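PDB 6S8T: erythrocyte membrane protein 1, which probably binds a receptor on host cells through domains such as the ICAM-1-binding DBLbeta domain that makes up this chain. Local coordinates for residues A[121-124]-A[125-128]; A[164-167]-A[168-172]; A[290-293]-A[294-297]. All coordinates share one frame; numbering follows the deposited sequence. Where two conformers were deposited one is given.

How the contacts relate
All three contacts are local, each joining residues a few positions apart, and they follow one another along the chain within the Duffy binding domain. Contact 1 closes the one-turn helix 121-124 in a buried spot, contact 2 is the surface loop between helices 137-163 and 172-194, and contact 3 starts helix 293-319 about 7 Å from the centre of the folded chain. None touches another: contacts 1 and 3 come within about 13 Å at their nearest atoms, contacts 2 and 3 within about 17 Å, and contacts 1 and 2 within about 22 Å. Helices tie them together, since 137-163 packs on contact 1 and leads into contact 2, while 172-194 leaves contact 2 and packs on contact 3.

Contact 1 of 3, residues A[121-124]-A[125-128]; sequences SNLE and NLNV
A chi1 of -60° sets CG of N125 beside its own backbone N, and the second torsion then turns the amide back toward S121, four residues earlier. This is the C-terminal end of the one-turn helix 121-124 in the largely helical DBL fold: N125 is the first residue to leave helical geometry, and its side chain grips a carbonyl of the turn it has just left. ND2 donates to S121 O at 2.9 Å, with an N-H...O angle of 151°. The approach is not flat: the donor is tilted 22° from the carbonyl plane, and the oxygen likewise stands somewhat out of the amide plane of N125. The backbone N of N125 adds only weak bonds to S121 O and N122 O, so the side-chain amide is the stronger link back to the turn.

S121 OG stands 3.6 Å from N125 ND2, and its hydrogen-bond partner is R72 in a neighbouring loop. E124 carries its carboxylate away from N125, to T120 and K83.

L126 lies against the carbonyl end of the turn. With CG placed anti to its carbonyl carbon, the isobutyl group lies along the two carbonyl oxygens that follow S121 O, CG being 3.5 Å from L123 O. Its CD1 reaches L123 CD2 at a loose 4.4 Å. Both leucines face helices 137-163 and 202-221, L123 meeting L207 and L126 meeting I214, and each also touches D144, whose carboxylate takes the amide of N122. Beside that cluster, L126 CD2 rests 3.5 Å from N122 O.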
loop_
_atom_site.group_PDB
_atom_site.type_symbol
_atom_site.label_atom_id
_atom_site.label_comp_id
_atom_site.label_asym_id
_atom_site.label_seq_id
_atom_site.Cartn_x
_atom_site.Cartn_y
_atom_site.Cartn_z
ATOM N N SER A 121 7.003 8.748 12.641
ATOM C CA SER A 121 7.390 10.028 13.224
ATOM C C SER A 121 8.819 10.004 13.758
ATOM O O SER A 121 9.512 11.027 13.706
ATOM C CB SER A 121 6.408 10.412 14.333
ATOM O OG SER A 121 6.717 11.681 14.873
ATOM N N ASN A 122 9.276 8.862 14.277
ATOM C CA ASN A 122 10.663 8.766 14.717
ATOM C C ASN A 122 11.620 8.942 13.545
ATOM O O ASN A 122 12.673 9.576 13.682
ATOM C CB ASN A 122 10.909 7.429 15.420
ATOM C CG ASN A 122 10.687 6.235 14.508
ATOM O OD1 ASN A 122 9.716 6.192 13.754
ATOM N ND2 ASN A 122 11.588 5.258 14.573
ATOM N N LEU A 123 11.266 8.397 12.380
ATOM C CA LEU A 123 12.124 8.538 11.209
ATOM C C LEU A 123 12.094 9.959 10.660
ATOM O O LEU A 123 13.090 10.423 10.091
ATOM C CB LEU A 123 11.702 7.541 10.130
ATOM C CG LEU A 123 11.840 6.059 10.476
ATOM C CD1 LEU A 123 11.223 5.198 9.379
ATOM C CD2 LEU A 123 13.304 5.692 10.682
ATOM N N GLU A 124 10.969 10.661 10.822
ATOM C CA GLU A 124 10.856 12.024 10.319
ATOM C C GLU A 124 11.680 13.015 11.131
ATOM O O GLU A 124 12.056 14.066 10.601
ATOM C CB GLU A 124 9.388 12.455 10.307
ATOM C CG GLU A 124 8.506 11.677 9.337
ATOM C CD GLU A 124 7.021 11.824 9.642
ATOM O OE1 GLU A 124 6.329 10.789 9.765
ATOM O OE2 GLU A 124 6.546 12.973 9.771
ATOM N N ASN A 125 11.972 12.708 12.393
ATOM C CA ASN A 125 12.678 13.613 13.293
ATOM C C ASN A 125 13.991 13.004 13.774
ATOM O O ASN A 125 14.335 13.074 14.956
ATOM C CB ASN A 125 11.796 13.996 14.479
ATOM C CG ASN A 125 10.519 14.693 14.054
ATOM O OD1 ASN A 125 10.516 15.893 13.780
ATOM N ND2 ASN A 125 9.424 13.945 14.002
ATOM N N LEU A 126 14.743 12.399 12.858
ATOM C CA LEU A 126 16.027 11.818 13.217
ATOM C C LEU A 126 17.072 12.905 13.449
ATOM O O LEU A 126 17.034 13.980 12.847
ATOM C CB LEU A 126 16.513 10.864 12.123
ATOM C CG LEU A 126 15.878 9.475 12.023
ATOM C CD1 LEU A 126 16.489 8.698 10.870
ATOM C CD2 LEU A 126 16.040 8.710 13.329
ATOM N N ASN A 127 18.009 12.611 14.346
ATOM C CA ASN A 127 19.218 13.412 14.519
ATOM C C ASN A 127 20.331 12.678 13.781
ATOM O O ASN A 127 20.855 11.674 14.271
ATOM C CB ASN A 127 19.546 13.606 15.996
ATOM C CG ASN A 127 20.784 14.457 16.211
ATOM O OD1 ASN A 127 21.906 13.948 16.229
ATOM N ND2 ASN A 127 20.586 15.759 16.379
ATOM N N VAL A 128 20.682 13.176 12.592
ATOM C CA VAL A 128 21.625 12.475 11.727
ATOM C C VAL A 128 23.005 12.355 12.357
ATOM O O VAL A 128 23.790 11.488 11.959
ATOM C CB VAL A 128 21.715 13.172 10.354
ATOM C CG1 VAL A 128 20.364 13.143 9.656
ATOM C CG2 VAL A 128 22.213 14.603 10.514
#

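Contact 2 of 3, residues A[164-167]-A[168-172]; sequences NTLT and DPIQQ
L166 meets I170 across a tight surface loop, four residues on, and the chain leading to it begins at N164, whose carbonyl O receives the hydroxyl OG1 of T165 at 2.6 Å. That hydrogen bond comes from above the carbonyl plane. T165 has positive phi and closes helix 137-163 in a Schellman motif, turning the chain out of the helix. L166 then points its CB toward the returning limb of the loop, where I170 CD1 lies 3.6 Å away; the two side chains cross at about a right angle, with CD1 of L166 also alongside that methyl at 3.9 Å. T167 completes the segment. Its carbonyl O lies 3.1 Å from the same I170 CD1, which chi1 of -52° and chi2 of -75° together bring to T167 O and L166 CB. T167 OG1 stands 4.0 Å from P169 CD. No hydrogen bond joins the two halves; L166 and I170 supply the apolar contact across the bend. The loop links helix 137-163, where L166 rests on Y160 and K161 and I170 also reaches K161, to helix 172-194, for which Q171 is the N-cap residue.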
loop_
_atom_site.group_PDB
_atom_site.type_symbol
_atom_site.label_atom_id
_atom_site.label_comp_id
_atom_site.label_asym_id
_atom_site.label_seq_id
_atom_site.Cartn_x
_atom_site.Cartn_y
_atom_site.Cartn_z
ATOM N N ASN A 164 -13.825 -0.093 13.421
ATOM C CA ASN A 164 -14.928 -0.930 12.972
ATOM C C ASN A 164 -15.713 -1.547 14.122
ATOM O O ASN A 164 -16.614 -2.352 13.870
ATOM C CB ASN A 164 -14.410 -2.037 12.046
ATOM C CG ASN A 164 -13.794 -1.489 10.776
ATOM O OD1 ASN A 164 -14.466 -1.352 9.756
ATOM N ND2 ASN A 164 -12.512 -1.157 10.836
ATOM N N THR A 165 -15.399 -1.186 15.367
ATOM C CA THR A 165 -16.061 -1.729 16.560
ATOM C C THR A 165 -16.118 -3.255 16.513
ATOM O O THR A 165 -17.167 -3.873 16.708
ATOM C CB THR A 165 -17.461 -1.136 16.743
ATOM O OG1 THR A 165 -18.316 -1.567 15.676
ATOM C CG2 THR A 165 -17.402 0.385 16.761
ATOM N N LEU A 166 -14.967 -3.866 16.241
ATOM C CA LEU A 166 -14.872 -5.317 16.150
ATOM C C LEU A 166 -14.872 -5.926 17.548
ATOM O O LEU A 166 -14.044 -5.563 18.390
ATOM C CB LEU A 166 -13.610 -5.719 15.389
ATOM C CG LEU A 166 -13.708 -5.749 13.862
ATOM C CD1 LEU A 166 -12.347 -5.993 13.237
ATOM C CD2 LEU A 166 -14.694 -6.820 13.424
ATOM N N THR A 167 -15.800 -6.849 17.793
ATOM C CA THR A 167 -15.803 -7.593 19.042
ATOM C C THR A 167 -14.599 -8.532 19.091
ATOM O O THR A 167 -13.867 -8.702 18.114
ATOM C CB THR A 167 -17.106 -8.377 19.203
ATOM O OG1 THR A 167 -17.268 -9.276 18.099
ATOM C CG2 THR A 167 -18.294 -7.428 19.257
ATOM N N ASP A 168 -14.403 -9.154 20.247
ATOM C CA ASP A 168 -13.188 -9.926 20.482
ATOM C C ASP A 168 -13.088 -11.161 19.585
ATOM O O ASP A 168 -11.998 -11.447 19.075
ATOM C CB ASP A 168 -13.091 -10.310 21.958
ATOM C CG ASP A 168 -13.012 -9.099 22.866
ATOM O OD1 ASP A 168 -12.431 -8.079 22.443
ATOM O OD2 ASP A 168 -13.535 -9.167 23.998
ATOM N N PRO A 169 -14.173 -11.932 19.361
ATOM C CA PRO A 169 -14.100 -12.974 18.326
ATOM C C PRO A 169 -14.126 -12.384 16.922
ATOM O O PRO A 169 -15.201 -12.149 16.361
ATOM C CB PRO A 169 -15.339 -13.838 18.599
ATOM C CG PRO A 169 -15.734 -13.520 19.996
ATOM C CD PRO A 169 -15.392 -12.079 20.175
ATOM N N ILE A 170 -12.943 -12.141 16.349
ATOM C CA ILE A 170 -12.848 -11.531 15.028
ATOM C C ILE A 170 -13.230 -12.545 13.958
ATOM O O ILE A 170 -12.814 -13.710 14.002
ATOM C CB ILE A 170 -11.427 -10.992 14.784
ATOM C CG1 ILE A 170 -10.983 -10.088 15.932
ATOM C CG2 ILE A 170 -11.368 -10.218 13.478
ATOM C CD1 ILE A 170 -11.635 -8.730 15.911
ATOM N N GLN A 171 -14.015 -12.101 12.979
ATOM C CA GLN A 171 -14.380 -12.964 11.869
ATOM C C GLN A 171 -13.159 -13.276 11.006
ATOM O O GLN A 171 -12.141 -12.580 11.042
ATOM C CB GLN A 171 -15.473 -12.314 11.018
ATOM C CG GLN A 171 -16.737 -11.972 11.789
ATOM C CD GLN A 171 -17.836 -11.426 10.896
ATOM O OE1 GLN A 171 -17.769 -11.535 9.669
ATOM N NE2 GLN A 171 -18.855 -10.831 11.506
ATOM N N GLN A 172 -13.276 -14.348 10.217
ATOM C CA GLN A 172 -12.148 -14.807 9.410
ATOM C C GLN A 172 -11.766 -13.781 8.351
ATOM O O GLN A 172 -10.577 -13.578 8.078
ATOM C CB GLN A 172 -12.482 -16.148 8.756
ATOM C CG GLN A 172 -12.610 -17.308 9.731
ATOM C CD GLN A 172 -11.265 -17.866 10.153
ATOM O OE1 GLN A 172 -10.333 -17.936 9.354
ATOM N NE2 GLN A 172 -11.157 -18.265 11.415
#

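Contact 3 of 3, residues A[290-293]-A[294-297]; sequences YIPQ and RLRW
Q293 lies flat over the indole of W297, its amide plane only 20° from the ring plane in a stacked arrangement. CG sits over the five-membered ring, 3.7 Å from its centroid, as a CH-pi contact, while CD lies 3.3 Å from W297 CZ2. With CG anti to the backbone N, the extended chain carries the amide along the indole toward L198, D197 and D188, with which it hydrogen-bonds. R296 is turned quite differently: its guanidinium stands 69° from the Q293 amide plane, and Q293 CA lies over one face, toward its rim. These residues lie at the start of helix 293-319, with P292 at the N-cap position. P292 O accepts two backbone bonds, from L295 N and R296 N, and Q293 O takes W297 N at 3.0 Å. Bent at chi3, R296 curls back so that NH2 donates to I291 O, before the cap, at 2.7 Å, head-on to the carbonyl though with a less straight N-H...O angle of 137°. NH1 reaches D188 and D191 of helix 172-194 in salt bridges. P292 CG meets L295 CD1 at 4.2 Å, both residues resting on M391 and F394 of helix 388-402.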
loop_
_atom_site.group_PDB
_atom_site.type_symbol
_atom_site.label_atom_id
_atom_site.label_comp_id
_atom_site.label_asym_id
_atom_site.label_seq_id
_atom_site.Cartn_x
_atom_site.Cartn_y
_atom_site.Cartn_z
ATOM N N TYR A 290 8.049 -6.221 -3.462
ATOM C CA TYR A 290 8.532 -6.229 -4.840
ATOM C C TYR A 290 7.435 -5.971 -5.861
ATOM O O TYR A 290 7.705 -6.011 -7.065
ATOM C CB TYR A 290 9.230 -7.553 -5.159
ATOM C CG TYR A 290 10.422 -7.810 -4.280
ATOM C CD1 TYR A 290 11.668 -7.270 -4.582
ATOM C CD2 TYR A 290 10.299 -8.576 -3.131
ATOM C CE1 TYR A 290 12.757 -7.501 -3.765
ATOM C CE2 TYR A 290 11.377 -8.811 -2.312
ATOM C CZ TYR A 290 12.603 -8.276 -2.631
ATOM O OH TYR A 290 13.673 -8.521 -1.807
ATOM N N ILE A 291 6.207 -5.732 -5.416
ATOM C CA ILE A 291 5.123 -5.331 -6.308
ATOM C C ILE A 291 5.121 -3.808 -6.365
ATOM O O ILE A 291 5.149 -3.153 -5.312
ATOM C CB ILE A 291 3.771 -5.886 -5.831
ATOM C CG1 ILE A 291 3.776 -7.416 -5.882
ATOM C CG2 ILE A 291 2.631 -5.314 -6.660
ATOM C CD1 ILE A 291 2.479 -8.043 -5.439
ATOM N N PRO A 292 5.108 -3.203 -7.556
ATOM C CA PRO A 292 5.130 -1.736 -7.639
ATOM C C PRO A 292 4.034 -1.097 -6.790
ATOM O O PRO A 292 2.888 -1.550 -6.772
ATOM C CB PRO A 292 4.920 -1.467 -9.129
ATOM C CG PRO A 292 5.494 -2.685 -9.805
ATOM C CD PRO A 292 5.174 -3.837 -8.885
ATOM N N GLN A 293 4.406 -0.023 -6.087
ATOM C CA GLN A 293 3.506 0.596 -5.115
ATOM C C GLN A 293 2.210 1.082 -5.760
ATOM O O GLN A 293 1.144 1.006 -5.140
ATOM C CB GLN A 293 4.225 1.748 -4.406
ATOM C CG GLN A 293 3.402 2.455 -3.322
ATOM C CD GLN A 293 4.216 3.484 -2.555
ATOM O OE1 GLN A 293 4.534 4.555 -3.074
ATOM N NE2 GLN A 293 4.565 3.160 -1.316
ATOM N N ARG A 294 2.272 1.576 -6.999
ATOM C CA ARG A 294 1.060 2.058 -7.656
ATOM C C ARG A 294 0.046 0.936 -7.852
ATOM O O ARG A 294 -1.164 1.185 -7.863
ATOM C CB ARG A 294 1.402 2.710 -8.999
ATOM C CG ARG A 294 0.235 3.445 -9.655
ATOM C CD ARG A 294 0.616 4.038 -11.008
ATOM N NE ARG A 294 1.696 5.017 -10.911
ATOM C CZ ARG A 294 1.518 6.311 -10.661
ATOM N NH1 ARG A 294 0.294 6.792 -10.476
ATOM N NH2 ARG A 294 2.566 7.125 -10.593
ATOM N N LEU A 295 0.511 -0.305 -7.998
ATOM C CA LEU A 295 -0.418 -1.422 -8.129
ATOM C C LEU A 295 -0.935 -1.890 -6.773
ATOM O O LEU A 295 -2.092 -2.312 -6.670
ATOM C CB LEU A 295 0.243 -2.585 -8.873
ATOM C CG LEU A 295 0.643 -2.294 -10.332
ATOM C CD1 LEU A 295 1.477 -3.430 -10.906
ATOM C CD2 LEU A 295 -0.584 -2.045 -11.196
ATOM N N ARG A 296 -0.102 -1.824 -5.727
ATOM C CA ARG A 296 -0.568 -2.195 -4.393
ATOM C C ARG A 296 -1.685 -1.267 -3.935
ATOM O O ARG A 296 -2.731 -1.720 -3.456
ATOM C CB ARG A 296 0.591 -2.177 -3.392
ATOM C CG ARG A 296 1.780 -3.052 -3.790
ATOM C CD ARG A 296 2.759 -3.257 -2.628
ATOM N NE ARG A 296 3.109 -2.019 -1.933
ATOM C CZ ARG A 296 4.227 -1.324 -2.130
ATOM N NH1 ARG A 296 4.445 -0.212 -1.438
ATOM N NH2 ARG A 296 5.127 -1.736 -3.016
ATOM N N TRP A 297 -1.492 0.043 -4.108
ATOM C CA TRP A 297 -2.497 1.010 -3.677
ATOM C C TRP A 297 -3.801 0.861 -4.455
ATOM O O TRP A 297 -4.881 1.076 -3.893
ATOM C CB TRP A 297 -1.942 2.430 -3.812
ATOM C CG TRP A 297 -0.862 2.760 -2.813
ATOM C CD1 TRP A 297 -0.357 1.938 -1.842
ATOM C CD2 TRP A 297 -0.170 4.007 -2.682
ATOM N NE1 TRP A 297 0.609 2.599 -1.119
ATOM C CE2 TRP A 297 0.743 3.870 -1.616
ATOM C CE3 TRP A 297 -0.228 5.224 -3.369
ATOM C CZ2 TRP A 297 1.586 4.905 -1.219
ATOM C CZ3 TRP A 297 0.610 6.251 -2.975
ATOM C CH2 TRP A 297 1.504 6.086 -1.908
#